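Local coordinates for protein kojibiose phosphorylase (Gut metagenome, PDB 6W0P) that belongs to glycoside hydrolase family 65, carbohydrate-active enzymes that join an N-terminal beta-sandwich, a helical catalytic domain and a small C-terminal beta domain, at residues H557-I560 / K561-K564; I725-K728 / T729-L733. One frame throughout, in Å; residues are numbered along the deposited sequence.

Contact 1: residues H557-I560 / K561-K564; sequences HVDI and KTIK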
ATOM      1  N   HIS A 557     -21.728 -10.319 -11.191  1.00 30.65           N
ATOM      2  CA  HIS A 557     -22.554 -10.907 -10.107  1.00 31.48           C
ATOM      3  C   HIS A 557     -21.819 -12.107  -9.520  1.00 31.65           C
ATOM      4  O   HIS A 557     -21.435 -12.987 -10.304  1.00 31.87           O
ATOM      5  CB  HIS A 557     -23.947 -11.323 -10.612  1.00 32.01           C
ATOM      6  CG  HIS A 557     -24.768 -11.889  -9.504  1.00 32.59           C
ATOM      7  ND1 HIS A 557     -25.095 -11.136  -8.370  1.00 32.04           N
ATOM      8  CD2 HIS A 557     -25.271 -13.131  -9.302  1.00 32.41           C
ATOM      9  CE1 HIS A 557     -25.791 -11.902  -7.543  1.00 32.03           C
ATOM     10  NE2 HIS A 557     -25.912 -13.123  -8.093  1.00 32.18           N
ATOM     11  N   VAL A 558     -21.596 -12.121  -8.206  1.00 31.97           N
ATOM     12  CA  VAL A 558     -21.228 -13.363  -7.464  1.00 32.97           C
ATOM     13  C   VAL A 558     -22.303 -13.614  -6.406  1.00 33.49           C
ATOM     14  O   VAL A 558     -22.589 -12.707  -5.584  1.00 31.77           O
ATOM     15  CB  VAL A 558     -19.827 -13.339  -6.821  1.00 32.80           C
ATOM     16  CG1 VAL A 558     -19.560 -14.652  -6.083  1.00 33.03           C
ATOM     17  CG2 VAL A 558     -18.708 -13.087  -7.831  1.00 32.61           C
ATOM     18  N   ASP A 559     -22.873 -14.812  -6.446  1.00 35.00           N
ATOM     19  CA  ASP A 559     -23.845 -15.295  -5.435  1.00 36.97           C
ATOM     20  C   ASP A 559     -23.022 -15.725  -4.217  1.00 37.17           C
ATOM     21  O   ASP A 559     -22.230 -16.686  -4.316  1.00 38.21           O
ATOM     22  CB  ASP A 559     -24.740 -16.387  -6.021  1.00 39.08           C
ATOM     23  CG  ASP A 559     -25.791 -16.939  -5.065  1.00 41.02           C
ATOM     24  OD1 ASP A 559     -25.815 -16.536  -3.877  1.00 39.86           O
ATOM     25  OD2 ASP A 559     -26.597 -17.778  -5.531  1.00 47.27           O
ATOM     26  N   ILE A 560     -23.179 -15.012  -3.113  1.00 37.45           N
ATOM     27  CA  ILE A 560     -22.438 -15.278  -1.851  1.00 38.63           C
ATOM     28  C   ILE A 560     -22.625 -16.749  -1.418  1.00 39.88           C
ATOM     29  O   ILE A 560     -21.706 -17.276  -0.755  1.00 37.82           O
ATOM     30  CB  ILE A 560     -22.884 -14.276  -0.775  1.00 38.93           C
ATOM     31  CG1 ILE A 560     -22.315 -12.894  -1.089  1.00 39.75           C
ATOM     32  CG2 ILE A 560     -22.479 -14.760   0.607  1.00 39.68           C
ATOM     33  CD1 ILE A 560     -22.799 -11.813  -0.168  1.00 39.93           C
ATOM     34  N   LYS A 561     -23.749 -17.382  -1.767  1.00 41.65           N
ATOM     35  CA  LYS A 561     -24.068 -18.784  -1.384  1.00 46.14           C
ATOM     36  C   LYS A 561     -23.082 -19.762  -2.044  1.00 48.44           C
ATOM     37  O   LYS A 561     -22.991 -20.892  -1.545  1.00 49.82           O
ATOM     38  CB  LYS A 561     -25.523 -19.121  -1.727  1.00 48.44           C
ATOM     39  CG  LYS A 561     -26.556 -18.340  -0.916  1.00 50.99           C
ATOM     40  CD  LYS A 561     -27.999 -18.814  -1.079  1.00 55.23           C
ATOM     41  CE  LYS A 561     -28.665 -18.366  -2.370  1.00 57.24           C
ATOM     42  NZ  LYS A 561     -28.542 -19.384  -3.445  1.00 58.62           N
ATOM     43  N   THR A 562     -22.348 -19.348  -3.089  1.00 49.97           N
ATOM     44  CA  THR A 562     -21.391 -20.213  -3.837  1.00 51.10           C
ATOM     45  C   THR A 562     -19.980 -20.091  -3.252  1.00 50.83           C
ATOM     46  O   THR A 562     -19.082 -20.828  -3.679  1.00 51.82           O
ATOM     47  CB  THR A 562     -21.351 -19.884  -5.336  1.00 52.10           C
ATOM     48  OG1 THR A 562     -20.620 -18.661  -5.476  1.00 51.04           O
ATOM     49  CG2 THR A 562     -22.732 -19.808  -5.962  1.00 51.94           C
ATOM     50  N   ILE A 563     -19.767 -19.178  -2.320  1.00 51.32           N
ATOM     51  CA  ILE A 563     -18.451 -19.043  -1.650  1.00 51.81           C
ATOM     52  C   ILE A 563     -18.377 -20.186  -0.635  1.00 54.54           C
ATOM     53  O   ILE A 563     -19.263 -20.274   0.233  1.00 51.90           O
ATOM     54  CB  ILE A 563     -18.282 -17.634  -1.045  1.00 52.31           C
ATOM     55  CG1 ILE A 563     -18.291 -16.564  -2.144  1.00 52.98           C
ATOM     56  CG2 ILE A 563     -17.021 -17.553  -0.199  1.00 52.95           C
ATOM     57  CD1 ILE A 563     -18.567 -15.161  -1.650  1.00 53.41           C
ATOM     58  N   LYS A 564     -17.381 -21.055  -0.780  1.00 60.00           N
ATOM     59  CA  LYS A 564     -17.167 -22.216   0.120  1.00 64.59           C
ATOM     60  C   LYS A 564     -16.646 -21.666   1.453  1.00 68.46           C
ATOM     61  O   LYS A 564     -16.241 -20.486   1.497  1.00 71.02           O
ATOM     62  CB  LYS A 564     -16.213 -23.238  -0.509  1.00 66.72           C
ATOM     63  CG  LYS A 564     -16.577 -23.737  -1.907  1.00 69.43           C
ATOM     64  CD  LYS A 564     -15.377 -23.969  -2.837  1.00 72.23           C
ATOM     65  CE  LYS A 564     -15.631 -23.543  -4.277  1.00 75.08           C
ATOM     66  NZ  LYS A 564     -14.377 -23.395  -5.062  1.00 73.17           N
TER
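Asp559 holds its carboxylate on the side of its own carbonyl carbon (chi1 -179°), pointing on toward Lys561, which bends at both of its last torsions and curls its ammonium back to meet it. The two side chains cross obliquely. Asp559 OD1 takes the backbone N of Lys561 at 3.1 Å, approached from above the carboxylate plane, which closes an Asx turn. Asp559 OD2 spends its syn lone pair on Lys561 NZ, a salt bridge of 3.3 Å. Aspartate suits the place because its short side chain reaches an amide two residues on and still offers a second oxygen.

Thr562 works on the same residue from the other end. Thr562 OG1 donates to Asp559 O at 2.8 Å, nearly along the C=O axis. Asp559 O also accepts Thr562 N at 2.9 Å, from above the carbonyl plane, so one residue grips it twice. The next turn follows at once, Ile563 N bonding to Ile560 O at 3.1 Å, and Ile563 CD1 rests 3.9 Å from Ile560 CA. Beyond the turn, Ile560 packs on Leu618 and Ile563 on Met568, whereas Asp583 binds both His557 ND1 and Val558 N.

The successive i to i+3 bonds make a short 3-10 turn at the surface. Its opening is fixed by a carboxylate bonded through both oxygens, and the nearby lysine charge would probably favour the ionised form of Asp559.

Contact 2: residues I725-K728 / T729-L733; sequences ITKK and TKNIL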
ATOM      1  N   ILE A 725     -46.195  -0.025  29.016  1.00 33.55           N
ATOM      2  CA  ILE A 725     -45.275   1.143  29.045  1.00 33.20           C
ATOM      3  C   ILE A 725     -45.595   1.899  30.330  1.00 33.96           C
ATOM      4  O   ILE A 725     -46.813   2.193  30.542  1.00 34.51           O
ATOM      5  CB  ILE A 725     -45.464   2.031  27.801  1.00 33.52           C
ATOM      6  CG1 ILE A 725     -45.232   1.261  26.494  1.00 33.32           C
ATOM      7  CG2 ILE A 725     -44.597   3.271  27.885  1.00 33.15           C
ATOM      8  CD1 ILE A 725     -45.908   1.880  25.297  1.00 33.48           C
ATOM      9  N   THR A 726     -44.575   2.171  31.153  1.00 33.36           N
ATOM     10  CA  THR A 726     -44.734   2.847  32.460  1.00 34.10           C
ATOM     11  C   THR A 726     -43.711   3.981  32.596  1.00 33.58           C
ATOM     12  O   THR A 726     -42.609   3.899  32.005  1.00 33.86           O
ATOM     13  CB  THR A 726     -44.664   1.847  33.630  1.00 34.67           C
ATOM     14  OG1 THR A 726     -43.633   0.874  33.412  1.00 35.64           O
ATOM     15  CG2 THR A 726     -45.960   1.100  33.843  1.00 35.11           C
ATOM     16  N   LYS A 727     -44.072   4.985  33.391  1.00 33.61           N
ATOM     17  CA  LYS A 727     -43.161   6.031  33.912  1.00 33.70           C
ATOM     18  C   LYS A 727     -43.713   6.571  35.240  1.00 34.78           C
ATOM     19  O   LYS A 727     -44.895   6.354  35.533  1.00 33.27           O
ATOM     20  CB  LYS A 727     -42.955   7.131  32.859  1.00 33.08           C
ATOM     21  CG  LYS A 727     -44.055   8.165  32.713  1.00 32.77           C
ATOM     22  CD  LYS A 727     -43.862   9.117  31.562  1.00 32.54           C
ATOM     23  CE  LYS A 727     -45.069  10.015  31.378  1.00 33.03           C
ATOM     24  NZ  LYS A 727     -45.359  10.840  32.574  1.00 33.04           N
ATOM     25  N   LYS A 728     -42.875   7.304  35.981  1.00 36.81           N
ATOM     26  CA  LYS A 728     -43.198   7.871  37.321  1.00 38.69           C
ATOM     27  C   LYS A 728     -43.410   9.388  37.228  1.00 36.84           C
ATOM     28  O   LYS A 728     -43.868   9.971  38.211  1.00 36.39           O
ATOM     29  CB  LYS A 728     -42.058   7.558  38.300  1.00 41.54           C
ATOM     30  CG  LYS A 728     -41.704   6.083  38.422  1.00 44.29           C
ATOM     31  CD  LYS A 728     -42.809   5.250  39.019  1.00 48.03           C
ATOM     32  CE  LYS A 728     -42.430   4.673  40.363  1.00 51.61           C
ATOM     33  NZ  LYS A 728     -41.456   3.573  40.190  1.00 52.76           N
ATOM     34  N   THR A 729     -43.014  10.022  36.130  1.00 36.02           N
ATOM     35  CA  THR A 729     -43.202  11.473  35.939  1.00 36.46           C
ATOM     36  C   THR A 729     -44.706  11.740  35.897  1.00 38.01           C
ATOM     37  O   THR A 729     -45.474  10.822  35.554  1.00 37.78           O
ATOM     38  CB  THR A 729     -42.472  11.991  34.694  1.00 35.93           C
ATOM     39  OG1 THR A 729     -42.773  11.115  33.612  1.00 34.33           O
ATOM     40  CG2 THR A 729     -40.976  12.112  34.906  1.00 35.44           C
ATOM     41  N   LYS A 730     -45.105  12.966  36.217  1.00 39.38           N
ATOM     42  CA  LYS A 730     -46.526  13.341  36.421  1.00 40.52           C
ATOM     43  C   LYS A 730     -47.110  13.914  35.138  1.00 39.39           C
ATOM     44  O   LYS A 730     -48.336  13.949  35.050  1.00 40.99           O
ATOM     45  CB  LYS A 730     -46.658  14.371  37.545  1.00 42.52           C
ATOM     46  CG  LYS A 730     -46.076  13.930  38.883  1.00 43.44           C
ATOM     47  CD  LYS A 730     -46.732  12.675  39.401  1.00 45.50           C
ATOM     48  CE  LYS A 730     -46.163  12.214  40.726  1.00 46.91           C
ATOM     49  NZ  LYS A 730     -46.921  11.042  41.221  1.00 48.40           N
ATOM     50  N   ASN A 731     -46.271  14.396  34.227  1.00 37.44           N
ATOM     51  CA  ASN A 731     -46.722  15.174  33.046  1.00 36.72           C
ATOM     52  C   ASN A 731     -46.975  14.224  31.866  1.00 36.10           C
ATOM     53  O   ASN A 731     -46.456  13.102  31.847  1.00 35.31           O
ATOM     54  CB  ASN A 731     -45.735  16.289  32.695  1.00 36.23           C
ATOM     55  CG  ASN A 731     -44.331  15.783  32.456  1.00 35.37           C
ATOM     56  OD1 ASN A 731     -43.824  14.968  33.228  1.00 34.90           O
ATOM     57  ND2 ASN A 731     -43.700  16.266  31.399  1.00 34.38           N
ATOM     58  N   ILE A 732     -47.770  14.667  30.903  1.00 36.69           N
ATOM     59  CA  ILE A 732     -48.132  13.874  29.698  1.00 36.48           C
ATOM     60  C   ILE A 732     -46.903  13.746  28.796  1.00 35.69           C
ATOM     61  O   ILE A 732     -46.329  14.780  28.420  1.00 35.49           O
ATOM     62  CB  ILE A 732     -49.324  14.534  28.980  1.00 37.71           C
ATOM     63  CG1 ILE A 732     -50.623  14.347  29.783  1.00 37.82           C
ATOM     64  CG2 ILE A 732     -49.438  14.029  27.537  1.00 37.48           C
ATOM     65  CD1 ILE A 732     -51.729  15.311  29.391  1.00 38.39           C
ATOM     66  N   LEU A 733     -46.526  12.515  28.441  1.00 35.28           N
ATOM     67  CA  LEU A 733     -45.677  12.282  27.248  1.00 35.73           C
ATOM     68  C   LEU A 733     -46.558  11.701  26.158  1.00 35.92           C
ATOM     69  O   LEU A 733     -47.097  10.614  26.329  1.00 36.09           O
ATOM     70  CB  LEU A 733     -44.520  11.321  27.553  1.00 34.67           C
ATOM     71  CG  LEU A 733     -43.630  11.034  26.345  1.00 34.26           C
ATOM     72  CD1 LEU A 733     -42.983  12.318  25.841  1.00 34.29           C
ATOM     73  CD2 LEU A 733     -42.571   9.978  26.663  1.00 33.74           C
TER
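Lys727 NZ sits inside the bend made by 729-733 and takes up three oxygens of it. The shortest bond, 2.6 Å, runs from Lys727 NZ to Asn731 O, which the ammonium meets almost head-on to the carbonyl. Thr729 OG1 accepts a second bond from Lys727 NZ at 2.8 Å, and Thr729 O a third, weak one at 3.0 Å. Lysine is apt here: its ammonium can serve several acceptors that face into the bend, and its long chain reaches across the bend. The chain runs extended as far as CE and then turns at the last torsion (chi4 60°), which swings NZ in among the oxygens.

The methylenes take part too. Lys727 CD passes 3.1 Å from Thr729 OG1, the two side chains crossing at about a right angle, and Lys727 CE lies 4.1 Å from Leu733 CB, so the apolar stem is lined by a leucine where the next strand begins.

A second shell holds these groups in place. Thr729 OG1 is also hydrogen-bonded to His712 ND1, and the side chains of Lys727, Asn731 and Leu733 also touch His712. Lys727 NZ has a further acceptor in Ile745 O, which helps to satisfy a buried charge with neutral oxygens. Backbone bonds from Lys727 to Asp746 and from Leu733 to Leu744 tie Lys727 before the bend and Leu733 at its end to the chain around 744-746.

The whole is a strand-to-strand connection folded round one lysine, leading from strand 722-726 in a five-stranded antiparallel sheet to strand 733-737 in a four-stranded mixed one, as befits the small two-sheet C-terminal beta domain of family 65.

In the fold
Contact 1 and contact 2 lie far apart, their centres 51 Å from each other and their nearest atoms about 37 Å. Both are peripheral, their centres about 33 and 31 Å from the centre of the chain, and they belong to different parts of the protein: 557-564 to a long connection in the central catalytic region, 725-733 to the C-terminal region. Each uses a lysine ammonium, in contact 1 as a salt-bridge partner of a carboxylate beside a 3-10 turn at the surface, in contact 2 as the centre of a group of neutral oxygens in a partly buried bend. The second subunit touches contact 1 alone, where Gln463 of that chain packs on His557.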